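Local coordinates for BH0493 protein (Bacillus halodurans C-125, PDB 2QEE) that binds zinc and is probably a metal-dependent enzyme of the amidohydrolase superfamily, at residues C[312-315]-C[316-319]; C[382-385]-C[386-389]; C[400-403]-C[404-408]; C[409-412]-C[413-416]. One frame throughout, in Å; residues are numbered along the deposited sequence. Where two conformers were deposited one is given.

Contact 1 of 4, residues C[312-315]-C[316-319]; sequences VVLA and RKFS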
ATOM      1  N   VAL C 312      -8.498   8.216  -5.278  1.00 12.78           N
ATOM      2  CA  VAL C 312      -9.923   7.862  -5.022  1.00 11.71           C
ATOM      3  C   VAL C 312     -10.558   8.867  -4.110  1.00 11.79           C
ATOM      4  O   VAL C 312     -11.702   9.360  -4.401  1.00 12.51           O
ATOM      5  CB  VAL C 312     -10.018   6.487  -4.372  1.00 12.65           C
ATOM      6  CG1 VAL C 312     -11.486   6.152  -4.047  1.00 13.77           C
ATOM      7  CG2 VAL C 312      -9.408   5.478  -5.331  1.00 15.44           C
ATOM      8  N   VAL C 313      -9.859   9.287  -3.040  1.00 12.63           N
ATOM      9  CA  VAL C 313     -10.522  10.244  -2.140  1.00 14.00           C
ATOM     10  C   VAL C 313     -10.741  11.573  -2.872  1.00 15.02           C
ATOM     11  O   VAL C 313     -11.771  12.246  -2.681  1.00 13.71           O
ATOM     12  CB  VAL C 313      -9.703  10.504  -0.838  1.00 14.39           C
ATOM     13  CG1 VAL C 313     -10.476  11.476   0.099  1.00 13.86           C
ATOM     14  CG2 VAL C 313      -9.435   9.171  -0.091  1.00 11.59           C
ATOM     15  N   LEU C 314      -9.814  11.947  -3.736  1.00 13.10           N
ATOM     16  CA  LEU C 314      -9.982  13.218  -4.461  1.00 14.96           C
ATOM     17  C   LEU C 314     -11.223  13.143  -5.388  1.00 14.75           C
ATOM     18  O   LEU C 314     -11.952  14.139  -5.536  1.00 16.19           O
ATOM     19  CB  LEU C 314      -8.718  13.500  -5.264  1.00 13.81           C
ATOM     20  CG  LEU C 314      -8.648  14.960  -5.787  1.00 18.11           C
ATOM     21  CD1 LEU C 314      -8.784  16.029  -4.688  1.00 19.12           C
ATOM     22  CD2 LEU C 314      -7.323  15.125  -6.536  1.00 14.06           C
ATOM     23  N   ALA C 315     -11.426  11.989  -6.022  1.00 13.52           N
ATOM     24  CA  ALA C 315     -12.663  11.740  -6.846  1.00 13.36           C
ATOM     25  C   ALA C 315     -13.934  11.906  -5.966  1.00 15.51           C
ATOM     26  O   ALA C 315     -14.998  12.398  -6.426  1.00 16.28           O
ATOM     27  CB  ALA C 315     -12.650  10.363  -7.462  1.00 14.47           C
ATOM     28  N   ARG C 316     -13.865  11.459  -4.720  1.00 14.75           N
ATOM     29  CA  ARG C 316     -15.012  11.725  -3.820  1.00 15.13           C
ATOM     30  C   ARG C 316     -15.288  13.216  -3.664  1.00 18.54           C
ATOM     31  O   ARG C 316     -16.412  13.587  -3.373  1.00 17.19           O
ATOM     32  CB  ARG C 316     -14.795  11.180  -2.418  1.00 15.32           C
ATOM     33  CG  ARG C 316     -14.757   9.636  -2.353  1.00 15.64           C
ATOM     34  CD  ARG C 316     -14.645   9.168  -0.878  1.00 14.16           C
ATOM     35  NE  ARG C 316     -15.702   9.686   0.025  1.00 12.98           N
ATOM     36  CZ  ARG C 316     -16.898   9.109   0.154  1.00 17.21           C
ATOM     37  NH1 ARG C 316     -17.217   8.018  -0.550  1.00 13.22           N
ATOM     38  NH2 ARG C 316     -17.801   9.659   0.957  1.00 17.13           N
ATOM     39  N   LYS C 317     -14.263  14.050  -3.808  1.00 17.96           N
ATOM     40  CA  LYS C 317     -14.454  15.515  -3.573  1.00 15.86           C
ATOM     41  C   LYS C 317     -14.976  16.252  -4.793  1.00 18.65           C
ATOM     42  O   LYS C 317     -15.644  17.271  -4.657  1.00 20.12           O
ATOM     43  CB  LYS C 317     -13.156  16.208  -3.194  1.00 15.75           C
ATOM     44  CG  LYS C 317     -12.386  15.572  -2.031  1.00 19.95           C
ATOM     45  CD  LYS C 317     -13.229  15.635  -0.775  1.00 17.95           C
ATOM     46  CE  LYS C 317     -13.752  14.247  -0.334  1.00 21.58           C
ATOM     47  NZ  LYS C 317     -14.492  14.372   1.014  1.00 19.60           N
ATOM     48  N   PHE C 318     -14.614  15.759  -5.965  1.00 15.10           N
ATOM     49  CA  PHE C 318     -14.866  16.519  -7.229  1.00 16.45           C
ATOM     50  C   PHE C 318     -15.535  15.737  -8.306  1.00 17.67           C
ATOM     51  O   PHE C 318     -14.938  14.819  -8.852  1.00 16.57           O
ATOM     52  CB  PHE C 318     -13.566  17.146  -7.790  1.00 15.69           C
ATOM     53  CG  PHE C 318     -12.951  18.124  -6.855  1.00 16.12           C
ATOM     54  CD1 PHE C 318     -13.456  19.426  -6.757  1.00 15.36           C
ATOM     55  CD2 PHE C 318     -11.901  17.757  -6.057  1.00 14.99           C
ATOM     56  CE1 PHE C 318     -12.916  20.316  -5.868  1.00 18.62           C
ATOM     57  CE2 PHE C 318     -11.332  18.629  -5.179  1.00 15.48           C
ATOM     58  CZ  PHE C 318     -11.841  19.946  -5.073  1.00 19.84           C
ATOM     59  N   SER C 319     -16.737  16.168  -8.720  1.00 16.08           N
ATOM     60  CA  SER C 319     -17.453  15.467  -9.757  1.00 17.75           C
ATOM     61  C   SER C 319     -16.907  15.710 -11.157  1.00 16.19           C
ATOM     62  O   SER C 319     -17.253  14.992 -12.062  1.00 17.39           O
ATOM     63  CB  SER C 319     -18.942  15.812  -9.734  1.00 19.73           C
ATOM     64  OG  SER C 319     -19.165  17.235  -9.855  1.00 22.04           O
TER

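Contact 2 of 4, residues C[382-385]-C[386-389]; sequences KYDD and ILQA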
ATOM      1  N   LYS C 382     -18.943  -7.485  -3.969  1.00 11.50           N
ATOM      2  CA  LYS C 382     -19.746  -6.300  -3.610  1.00 12.91           C
ATOM      3  C   LYS C 382     -21.253  -6.561  -3.710  1.00 12.43           C
ATOM      4  O   LYS C 382     -22.006  -6.140  -2.844  1.00 12.73           O
ATOM      5  CB  LYS C 382     -19.320  -5.070  -4.442  1.00 14.05           C
ATOM      6  CG  LYS C 382     -18.166  -4.282  -3.798  1.00 14.65           C
ATOM      7  CD  LYS C 382     -16.883  -5.128  -3.601  1.00 12.35           C
ATOM      8  CE  LYS C 382     -15.709  -4.298  -2.941  1.00 12.44           C
ATOM      9  NZ  LYS C 382     -16.097  -4.064  -1.512  1.00 13.95           N
ATOM     10  N   TYR C 383     -21.691  -7.248  -4.773  1.00 10.14           N
ATOM     11  CA  TYR C 383     -23.071  -7.646  -4.864  1.00 10.45           C
ATOM     12  C   TYR C 383     -23.441  -8.576  -3.753  1.00 12.44           C
ATOM     13  O   TYR C 383     -24.525  -8.408  -3.152  1.00 13.14           O
ATOM     14  CB  TYR C 383     -23.379  -8.288  -6.208  1.00 12.91           C
ATOM     15  CG  TYR C 383     -23.405  -7.304  -7.356  1.00 11.32           C
ATOM     16  CD1 TYR C 383     -24.234  -6.150  -7.329  1.00 12.79           C
ATOM     17  CD2 TYR C 383     -22.654  -7.561  -8.516  1.00 10.03           C
ATOM     18  CE1 TYR C 383     -24.292  -5.281  -8.439  1.00 14.50           C
ATOM     19  CE2 TYR C 383     -22.691  -6.690  -9.612  1.00 12.46           C
ATOM     20  CZ  TYR C 383     -23.493  -5.562  -9.535  1.00 11.46           C
ATOM     21  OH  TYR C 383     -23.499  -4.749 -10.663  1.00 13.82           O
ATOM     22  N   ASP C 384     -22.579  -9.549  -3.451  1.00 13.72           N
ATOM     23  CA  ASP C 384     -22.910 -10.494  -2.370  1.00 14.08           C
ATOM     24  C   ASP C 384     -23.086  -9.793  -1.049  1.00 13.76           C
ATOM     25  O   ASP C 384     -23.983 -10.131  -0.294  1.00 14.21           O
ATOM     26  CB  ASP C 384     -21.883 -11.607  -2.246  1.00 13.54           C
ATOM     27  CG  ASP C 384     -22.421 -12.809  -1.426  1.00 18.44           C
ATOM     28  OD1 ASP C 384     -23.602 -13.162  -1.585  1.00 19.71           O
ATOM     29  OD2 ASP C 384     -21.630 -13.348  -0.653  1.00 21.80           O
ATOM     30  N   ASP C 385     -22.242  -8.802  -0.758  1.00 12.44           N
ATOM     31  CA  ASP C 385     -22.378  -8.066   0.488  1.00 12.94           C
ATOM     32  C   ASP C 385     -23.724  -7.367   0.612  1.00 13.59           C
ATOM     33  O   ASP C 385     -24.284  -7.359   1.699  1.00 14.07           O
ATOM     34  CB  ASP C 385     -21.222  -7.067   0.628  1.00 13.18           C
ATOM     35  CG  ASP C 385     -19.907  -7.764   1.081  1.00 17.93           C
ATOM     36  OD1 ASP C 385     -19.920  -8.989   1.445  1.00 17.54           O
ATOM     37  OD2 ASP C 385     -18.866  -7.087   1.120  1.00 17.99           O
ATOM     38  N   ILE C 386     -24.225  -6.755  -0.470  1.00 12.73           N
ATOM     39  CA  ILE C 386     -25.560  -6.144  -0.372  1.00 14.93           C
ATOM     40  C   ILE C 386     -26.680  -7.181  -0.406  1.00 13.37           C
ATOM     41  O   ILE C 386     -27.734  -6.958   0.236  1.00 16.01           O
ATOM     42  CB  ILE C 386     -25.777  -4.975  -1.337  1.00 15.40           C
ATOM     43  CG1 ILE C 386     -25.652  -5.407  -2.811  1.00 13.63           C
ATOM     44  CG2 ILE C 386     -24.817  -3.805  -0.932  1.00 15.19           C
ATOM     45  CD1 ILE C 386     -26.023  -4.192  -3.823  1.00 12.21           C
ATOM     46  N   LEU C 387     -26.479  -8.295  -1.127  1.00 13.28           N
ATOM     47  CA  LEU C 387     -27.431  -9.412  -0.987  1.00 15.88           C
ATOM     48  C   LEU C 387     -27.554  -9.854   0.472  1.00 15.70           C
ATOM     49  O   LEU C 387     -28.675 -10.088   0.976  1.00 16.84           O
ATOM     50  CB  LEU C 387     -27.041 -10.617  -1.847  1.00 17.07           C
ATOM     51  CG  LEU C 387     -27.296 -10.340  -3.326  1.00 14.25           C
ATOM     52  CD1 LEU C 387     -26.590 -11.540  -4.047  1.00 16.19           C
ATOM     53  CD2 LEU C 387     -28.751 -10.225  -3.759  1.00 16.07           C
ATOM     54  N   GLN C 388     -26.419  -9.958   1.156  1.00 14.67           N
ATOM     55  CA  GLN C 388     -26.384 -10.307   2.585  1.00 14.19           C
ATOM     56  C   GLN C 388     -27.166  -9.333   3.416  1.00 15.80           C
ATOM     57  O   GLN C 388     -27.739  -9.762   4.435  1.00 19.99           O
ATOM     58  CB  GLN C 388     -24.966 -10.364   3.185  1.00 15.64           C
ATOM     59  CG  GLN C 388     -24.014 -11.445   2.678  1.00 26.17           C
ATOM     60  CD  GLN C 388     -24.691 -12.702   2.380  1.00 34.42           C
ATOM     61  OE1 GLN C 388     -25.091 -13.462   3.286  1.00 32.51           O
ATOM     62  NE2 GLN C 388     -24.857 -12.969   1.074  1.00 36.55           N
ATOM     63  N   ALA C 389     -27.177  -8.059   3.012  1.00 14.37           N
ATOM     64  CA  ALA C 389     -27.872  -6.959   3.715  1.00 16.26           C
ATOM     65  C   ALA C 389     -29.341  -6.933   3.352  1.00 18.83           C
ATOM     66  O   ALA C 389     -30.074  -6.046   3.833  1.00 20.55           O
ATOM     67  CB  ALA C 389     -27.244  -5.636   3.337  1.00 16.06           C
TER

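Contact 3 of 4, residues C[400-403]-C[404-408]; sequences RDVA and DLFSR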
ATOM      1  N   ARG C 400     -26.664  -3.351 -16.339  1.00 14.98           N
ATOM      2  CA  ARG C 400     -26.603  -1.907 -16.363  1.00 15.95           C
ATOM      3  C   ARG C 400     -25.276  -1.402 -15.732  1.00 14.32           C
ATOM      4  O   ARG C 400     -24.556  -0.548 -16.277  1.00 15.31           O
ATOM      5  CB  ARG C 400     -27.794  -1.365 -15.580  1.00 14.90           C
ATOM      6  CG  ARG C 400     -27.731   0.082 -15.361  1.00 14.19           C
ATOM      7  CD  ARG C 400     -28.668   0.532 -14.270  1.00 18.89           C
ATOM      8  NE  ARG C 400     -28.239  -0.036 -12.976  1.00 18.26           N
ATOM      9  CZ  ARG C 400     -29.023  -0.051 -11.911  1.00 24.42           C
ATOM     10  NH1 ARG C 400     -30.247   0.484 -12.001  1.00 20.49           N
ATOM     11  NH2 ARG C 400     -28.585  -0.583 -10.772  1.00 22.08           N
ATOM     12  N   ASP C 401     -24.961  -1.900 -14.541  1.00 13.70           N
ATOM     13  CA  ASP C 401     -23.759  -1.449 -13.827  1.00 14.30           C
ATOM     14  C   ASP C 401     -22.515  -1.814 -14.655  1.00 12.62           C
ATOM     15  O   ASP C 401     -21.557  -1.016 -14.688  1.00 12.35           O
ATOM     16  CB  ASP C 401     -23.637  -2.157 -12.455  1.00 13.52           C
ATOM     17  CG  ASP C 401     -24.771  -1.814 -11.457  1.00 16.99           C
ATOM     18  OD1 ASP C 401     -25.441  -0.786 -11.547  1.00 15.63           O
ATOM     19  OD2 ASP C 401     -25.001  -2.697 -10.594  1.00 16.37           O
ATOM     20  N   VAL C 402     -22.493  -3.021 -15.230  1.00 13.32           N
ATOM     21  CA  VAL C 402     -21.366  -3.495 -16.005  1.00 14.40           C
ATOM     22  C   VAL C 402     -21.191  -2.603 -17.248  1.00 15.64           C
ATOM     23  O   VAL C 402     -20.077  -2.209 -17.606  1.00 15.28           O
ATOM     24  CB  VAL C 402     -21.479  -5.006 -16.352  1.00 14.39           C
ATOM     25  CG1 VAL C 402     -20.447  -5.421 -17.410  1.00 13.74           C
ATOM     26  CG2 VAL C 402     -21.267  -5.849 -15.067  1.00 12.84           C
ATOM     27  N   ALA C 403     -22.327  -2.222 -17.845  1.00 15.07           N
ATOM     28  CA  ALA C 403     -22.253  -1.320 -19.009  1.00 14.51           C
ATOM     29  C   ALA C 403     -21.694   0.047 -18.582  1.00 13.21           C
ATOM     30  O   ALA C 403     -20.928   0.659 -19.350  1.00 15.24           O
ATOM     31  CB  ALA C 403     -23.642  -1.189 -19.663  1.00 14.84           C
ATOM     32  N   ASP C 404     -22.054   0.542 -17.398  1.00 12.38           N
ATOM     33  CA  ASP C 404     -21.517   1.796 -16.899  1.00 14.15           C
ATOM     34  C   ASP C 404     -20.004   1.702 -16.777  1.00 14.74           C
ATOM     35  O   ASP C 404     -19.263   2.547 -17.306  1.00 12.51           O
ATOM     36  CB  ASP C 404     -22.134   2.145 -15.534  1.00 13.63           C
ATOM     37  CG  ASP C 404     -23.546   2.728 -15.663  1.00 22.10           C
ATOM     38  OD1 ASP C 404     -23.900   3.232 -16.757  1.00 20.66           O
ATOM     39  OD2 ASP C 404     -24.305   2.685 -14.663  1.00 19.94           O
ATOM     40  N   LEU C 405     -19.544   0.647 -16.128  1.00 14.47           N
ATOM     41  CA  LEU C 405     -18.117   0.526 -15.834  1.00 13.91           C
ATOM     42  C   LEU C 405     -17.285   0.352 -17.110  1.00 13.75           C
ATOM     43  O   LEU C 405     -16.206   0.933 -17.186  1.00 13.82           O
ATOM     44  CB  LEU C 405     -17.849  -0.690 -14.930  1.00 12.85           C
ATOM     45  CG  LEU C 405     -18.454  -0.509 -13.511  1.00 11.61           C
ATOM     46  CD1 LEU C 405     -18.430  -1.863 -12.826  1.00 15.52           C
ATOM     47  CD2 LEU C 405     -17.598   0.532 -12.692  1.00 14.12           C
ATOM     48  N   PHE C 406     -17.766  -0.446 -18.080  1.00 13.15           N
ATOM     49  CA  PHE C 406     -16.934  -0.778 -19.266  1.00 12.48           C
ATOM     50  C   PHE C 406     -17.137   0.140 -20.462  1.00 14.30           C
ATOM     51  O   PHE C 406     -16.355   0.071 -21.442  1.00 15.77           O
ATOM     52  CB  PHE C 406     -17.051  -2.248 -19.696  1.00 13.51           C
ATOM     53  CG  PHE C 406     -16.396  -3.199 -18.711  1.00 18.51           C
ATOM     54  CD1 PHE C 406     -15.041  -3.533 -18.824  1.00 17.91           C
ATOM     55  CD2 PHE C 406     -17.147  -3.773 -17.684  1.00 19.77           C
ATOM     56  CE1 PHE C 406     -14.426  -4.382 -17.895  1.00 17.64           C
ATOM     57  CE2 PHE C 406     -16.546  -4.615 -16.766  1.00 15.77           C
ATOM     58  CZ  PHE C 406     -15.193  -4.950 -16.895  1.00 16.86           C
ATOM     59  N   SER C 407     -18.170   0.999 -20.380  1.00 13.20           N
ATOM     60  CA  SER C 407     -18.510   1.840 -21.547  1.00 17.31           C
ATOM     61  C   SER C 407     -19.190   3.155 -21.262  1.00 18.40           C
ATOM     62  O   SER C 407     -18.694   4.253 -21.616  1.00 19.21           O
ATOM     63  CB  SER C 407     -19.355   1.035 -22.548  1.00 20.11           C
ATOM     64  OG  SER C 407     -19.595   1.844 -23.692  1.00 24.58           O
ATOM     65  N   ARG C 408     -20.340   3.098 -20.608  1.00 17.46           N
ATOM     66  CA  ARG C 408     -21.179   4.294 -20.506  1.00 18.03           C
ATOM     67  C   ARG C 408     -20.601   5.413 -19.659  1.00 16.44           C
ATOM     68  O   ARG C 408     -20.834   6.562 -19.959  1.00 15.81           O
ATOM     69  CB  ARG C 408     -22.581   3.971 -19.985  1.00 16.89           C
ATOM     70  CG  ARG C 408     -23.263   2.910 -20.775  1.00 19.25           C
ATOM     71  CD  ARG C 408     -24.699   2.616 -20.253  1.00 23.59           C
ATOM     72  NE  ARG C 408     -25.291   1.524 -21.031  1.00 32.33           N
ATOM     73  CZ  ARG C 408     -26.335   0.783 -20.663  1.00 36.08           C
ATOM     74  NH1 ARG C 408     -26.941   0.972 -19.492  1.00 34.08           N
ATOM     75  NH2 ARG C 408     -26.759  -0.172 -21.480  1.00 37.22           N
TER
HETATM   76  O   HOH W   1     -23.806   1.583 -12.271  1.00 15.50           O

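Contact 4 of 4, residues C[409-412]-C[413-416]; sequences NFWR and FVGR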
ATOM      1  N   ASN C 409     -19.841   5.087 -18.593  1.00 15.49           N
ATOM      2  CA  ASN C 409     -19.289   6.141 -17.755  1.00 13.12           C
ATOM      3  C   ASN C 409     -18.316   6.989 -18.556  1.00 10.96           C
ATOM      4  O   ASN C 409     -18.290   8.206 -18.376  1.00 14.65           O
ATOM      5  CB  ASN C 409     -18.505   5.570 -16.535  1.00 12.74           C
ATOM      6  CG  ASN C 409     -19.429   5.029 -15.451  1.00 13.29           C
ATOM      7  OD1 ASN C 409     -20.650   5.328 -15.426  1.00 14.58           O
ATOM      8  ND2 ASN C 409     -18.826   4.242 -14.480  1.00 13.45           N
ATOM      9  N   PHE C 410     -17.649   6.355 -19.504  1.00 12.21           N
ATOM     10  CA  PHE C 410     -16.663   7.110 -20.285  1.00 15.39           C
ATOM     11  C   PHE C 410     -17.461   8.045 -21.237  1.00 14.83           C
ATOM     12  O   PHE C 410     -17.242   9.274 -21.250  1.00 17.53           O
ATOM     13  CB  PHE C 410     -15.778   6.206 -21.121  1.00 16.47           C
ATOM     14  CG  PHE C 410     -14.906   6.964 -22.092  1.00 14.95           C
ATOM     15  CD1 PHE C 410     -13.811   7.716 -21.612  1.00 16.82           C
ATOM     16  CD2 PHE C 410     -15.173   6.961 -23.458  1.00 16.27           C
ATOM     17  CE1 PHE C 410     -12.986   8.463 -22.488  1.00 17.48           C
ATOM     18  CE2 PHE C 410     -14.336   7.680 -24.364  1.00 13.59           C
ATOM     19  CZ  PHE C 410     -13.231   8.439 -23.875  1.00 14.93           C
ATOM     20  N   TRP C 411     -18.389   7.480 -21.997  1.00 15.65           N
ATOM     21  CA  TRP C 411     -19.086   8.374 -23.013  1.00 14.89           C
ATOM     22  C   TRP C 411     -19.867   9.469 -22.334  1.00 17.83           C
ATOM     23  O   TRP C 411     -19.970  10.605 -22.817  1.00 20.52           O
ATOM     24  CB  TRP C 411     -19.970   7.517 -23.900  1.00 15.92           C
ATOM     25  CG  TRP C 411     -19.135   6.587 -24.717  1.00 14.45           C
ATOM     26  CD1 TRP C 411     -19.035   5.235 -24.595  1.00 15.75           C
ATOM     27  CD2 TRP C 411     -18.239   6.975 -25.753  1.00 19.10           C
ATOM     28  NE1 TRP C 411     -18.135   4.745 -25.537  1.00 16.86           N
ATOM     29  CE2 TRP C 411     -17.619   5.813 -26.234  1.00 21.26           C
ATOM     30  CE3 TRP C 411     -17.886   8.227 -26.331  1.00 20.32           C
ATOM     31  CZ2 TRP C 411     -16.685   5.836 -27.289  1.00 20.00           C
ATOM     32  CZ3 TRP C 411     -16.938   8.228 -27.384  1.00 17.46           C
ATOM     33  CH2 TRP C 411     -16.371   7.050 -27.845  1.00 16.48           C
ATOM     34  N   ARG C 412     -20.516   9.132 -21.225  1.00 15.99           N
ATOM     35  CA  ARG C 412     -21.254  10.122 -20.452  0.50 17.05           C
ATOM     36  C   ARG C 412     -20.309  11.256 -20.032  1.00 19.39           C
ATOM     37  O   ARG C 412     -20.624  12.462 -20.175  1.00 18.67           O
ATOM     38  CB  ARG C 412     -21.877   9.436 -19.227  0.50 17.90           C
ATOM     39  CG  ARG C 412     -23.277   9.891 -18.863  0.50 28.26           C
ATOM     40  CD  ARG C 412     -23.988   8.792 -18.006  0.50 17.11           C
ATOM     41  NE  ARG C 412     -24.813   9.386 -16.947  0.50 32.37           N
ATOM     42  CZ  ARG C 412     -24.346   9.969 -15.841  0.50 26.14           C
ATOM     43  NH1 ARG C 412     -23.028  10.085 -15.625  0.50 33.52           N
ATOM     44  NH2 ARG C 412     -25.199  10.463 -14.952  0.50 26.96           N
ATOM     45  N   PHE C 413     -19.121  10.897 -19.533  1.00 16.52           N
ATOM     46  CA  PHE C 413     -18.220  11.926 -19.014  1.00 16.97           C
ATOM     47  C   PHE C 413     -17.667  12.855 -20.127  1.00 18.73           C
ATOM     48  O   PHE C 413     -17.517  14.074 -19.918  1.00 19.40           O
ATOM     49  CB  PHE C 413     -17.055  11.286 -18.275  1.00 17.61           C
ATOM     50  CG  PHE C 413     -16.211  12.297 -17.506  1.00 12.77           C
ATOM     51  CD1 PHE C 413     -16.709  12.844 -16.316  1.00 15.62           C
ATOM     52  CD2 PHE C 413     -14.915  12.646 -17.940  1.00 18.51           C
ATOM     53  CE1 PHE C 413     -15.958  13.795 -15.548  1.00 15.15           C
ATOM     54  CE2 PHE C 413     -14.174  13.564 -17.205  1.00 15.34           C
ATOM     55  CZ  PHE C 413     -14.687  14.157 -16.021  1.00 14.76           C
ATOM     56  N   VAL C 414     -17.342  12.284 -21.275  1.00 18.71           N
ATOM     57  CA  VAL C 414     -16.710  13.097 -22.341  1.00 20.62           C
ATOM     58  C   VAL C 414     -17.808  13.813 -23.129  1.00 26.55           C
ATOM     59  O   VAL C 414     -17.514  14.568 -24.054  1.00 25.01           O
ATOM     60  CB  VAL C 414     -15.831  12.265 -23.281  1.00 20.59           C
ATOM     61  CG1 VAL C 414     -14.657  11.562 -22.468  1.00 19.54           C
ATOM     62  CG2 VAL C 414     -16.643  11.203 -24.056  1.00 24.17           C
ATOM     63  N   GLY C 415     -19.062  13.541 -22.763  1.00 29.76           N
ATOM     64  CA  GLY C 415     -20.205  14.275 -23.316  1.00 33.41           C
ATOM     65  C   GLY C 415     -20.615  13.831 -24.694  1.00 36.59           C
ATOM     66  O   GLY C 415     -21.058  14.678 -25.484  1.00 36.64           O
ATOM     67  N   ARG C 416     -20.480  12.531 -25.007  1.00 40.96           N
ATOM     68  CA  ARG C 416     -20.860  12.001 -26.344  1.00 47.29           C
ATOM     69  C   ARG C 416     -21.403  10.546 -26.460  1.00 48.87           C
ATOM     70  O   ARG C 416     -22.109  10.093 -25.551  1.00 47.03           O
ATOM     71  CB  ARG C 416     -19.843  12.372 -27.467  1.00 47.85           C
ATOM     72  CG  ARG C 416     -18.388  12.145 -27.186  1.00 52.66           C
ATOM     73  CD  ARG C 416     -17.508  13.206 -27.876  1.00 46.32           C
ATOM     74  NE  ARG C 416     -16.929  12.735 -29.121  1.00 55.85           N
ATOM     75  CZ  ARG C 416     -16.021  13.400 -29.833  1.00 51.62           C
ATOM     76  NH1 ARG C 416     -15.557  12.866 -30.955  1.00 59.58           N
ATOM     77  NH2 ARG C 416     -15.571  14.587 -29.429  1.00 57.28           N
TER

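Contact 1 of 4, residues C[312-315]-C[316-319]
From Val312 to Phe318 the backbone runs down the last two turns of helix 308-317 and out of it, its bonds changing character on the way. Arg316 N binds Val312 O at 3.0 Å in the carbonyl plane, a regular i to i+4 bond. One residue on, Lys317 N makes its shorter bond to Leu314 O (2.9 Å), three residues back, and stands 67° out of that carbonyl plane; its bond to Val313 O is weak, as are both bonds of Phe318 N, to Leu314 O and Ala315 O. This tightening marks the end of the helix, which is the crossover of a beta-alpha-beta unit between strands 298-302 and 321-323. Among side chains, Leu314 and Phe318 meet on one flank: Leu314 CG lies anti to the backbone N (chi1 -166°), which carries CD1 to the ring edge, in plane, 3.7 Å from Phe318 CE2. Both also pack on Leu290 of helix 284-292. Lys317 bends at chi2 and chi3, so that its CE passes 3.7 Å from Val313 O before NZ reaches Asp276 O of the second subunit. Arg316, bent at chi3, has NH1 bonded to Met346 O and paired with Glu56 of the second subunit.

Contact 2 of 4, residues C[382-385]-C[386-389]
The C-terminal turn of helix 363-388 is closed here by a side chain that folds back on the backbone: Asp384 O takes bonds from both the main chain and the side chain of Gln388. Gln388 N reaches it at 2.8 Å, while Gln388 NE2 comes in at 3.3 Å from above the carbonyl plane. The bend of Gln388 at chi2 (-36°) turns its amide back along the helix, and Asp384 O lies near the amide's own plane. The same bend places NE2 beside the Asp384 carboxylate, whose plane is turned 56° from that of the amide. Around this doubly used carbonyl, Leu387 N donates to Tyr383 O at 2.8 Å in an almost straight bond, whereas the bonds from Ile386 N to Lys382 O and from Ala389 N to Asp385 O are weak, the latter where the chain leaves the helix.

On another flank Ile386 sets its CG1 between the backbone N and the carbonyl carbon (chi1 61°), against the backbone, where CG1 lies 3.2 Å from Tyr383 O. Its CD1 then arrives at the edge of the Tyr383 ring, near the ring plane. Val393 packs on both of these side chains, and helix 8-21 lies against Tyr383 through Leu11 and Val15. The tyrosine hydroxyl bonds to Asp401 of helix 395-414, and Lys382 forms a salt bridge with Glu345. Leu387 lies against the preceding turn, its CG 3.4 Å from Tyr383 O.

Contact 3 of 4, residues C[400-403]-C[404-408]
A local contact along helix 395-414, where a regular turn widens into a pi-type turn, brings together side chains three to five residues apart in the helix, which packs against helices 8-21 and 363-388. The bonds from Asp404 N, Leu405 N and Phe406 N each reach four residues back, but Arg408 N reaches five, to Ala403 O at 2.8 Å with an N-H...O angle of 172°. Ser407 N adds only a weak bond to the same oxygen.

In this wider turn Arg408, extended from CG to NE, runs back over Ala403, whose CB sits over the centre of one guanidinium face, 3.4 Å above its plane. Val402 and Phe406 point the same way along the buried flank, with Val402 CG1 3.7 Å from Phe406 CD2 and Val402 O at the ring edge, in plane. The ring also touches Val19 and Ile375 and makes a cation-pi contact with Lys372. An alanine at Phe406 is likely to open a gap beside Val402 and leave Lys372 without its aromatic partner.

Arg400 NE and NH2 both bond to Asp401 OD1, from one face of the carboxylate plane, while Arg400 NH1 bonds to Ile86 O of the second subunit and Asp401 OD2 to Tyr383. A water donates to both acids, 3.0 Å from Asp401 OD1 and 2.7 Å from Asp404 OD2.

Contact 4 of 4, residues C[409-412]-C[413-416]
Trp411 O receives Arg416 N at 3.0 Å, with an N-H...O angle of 162°, and that bond, reaching five residues back, closes a Schellman motif at the end of helix 395-414. The companion bond runs from Gly415 N to Arg412 O (3.2 Å), with the nitrogen well above the carbonyl plane; a further bond of Gly415 N, to Trp411 O, is weak. Gly415 turns the chain out of the helix with a positive phi of 79°, a conformation that favours glycine. One residue earlier Val414 N donates to Phe410 O at 3.0 Å.

The packing spreads from this end. Phe410 holds CG opposite its backbone N, which brings its ring against Val414, whose CG1 makes a CH-pi contact over the face, 3.9 Å from the ring centroid and 28° off the normal. The other methyl, CG2, lies 3.9 Å from Trp411 CE3. Replacing Val414 by a glycine would probably open a gap over the Phe410 face and free that ring to shift. Phe410 CD2 in turn stands over the centre of the Trp411 ring, while Arg416 CG comes to the indole edge 4.0 Å from CE3. Beyond the two segments, Trp411 NE1 bonds to Thr25 and Arg416 pairs with Asp218. The Schellman bonds thus secure the backbone leaving the helix, and the two aromatic rings, packed together and on Val414, join that end to the interior beside Met27.

Overall arrangement
Contacts 3 and 4 share helix 395-414, their centres 11 Å apart, and Asp404 O and Asn409 N, at 2.9 Å, probably carry a hydrogen bond from one to the other. Contact 2 lies on the preceding helix, 363-388, and meets contact 3 where Tyr383 OH and Asp401 OD2 stand 2.5 Å apart, a probable hydrogen bond. Contact 1, on helix 308-317, touches contact 4 through Ser319 O and Phe413 CE1, 3.9 Å apart, but stays about 11 Å from contact 2 at the nearest atoms. All four touch the second subunit. Contact 4 comes nearest the zinc site: the Phe410 side chain is about 7 Å from that of His28, a zinc ligand, and about 13 Å from the ion.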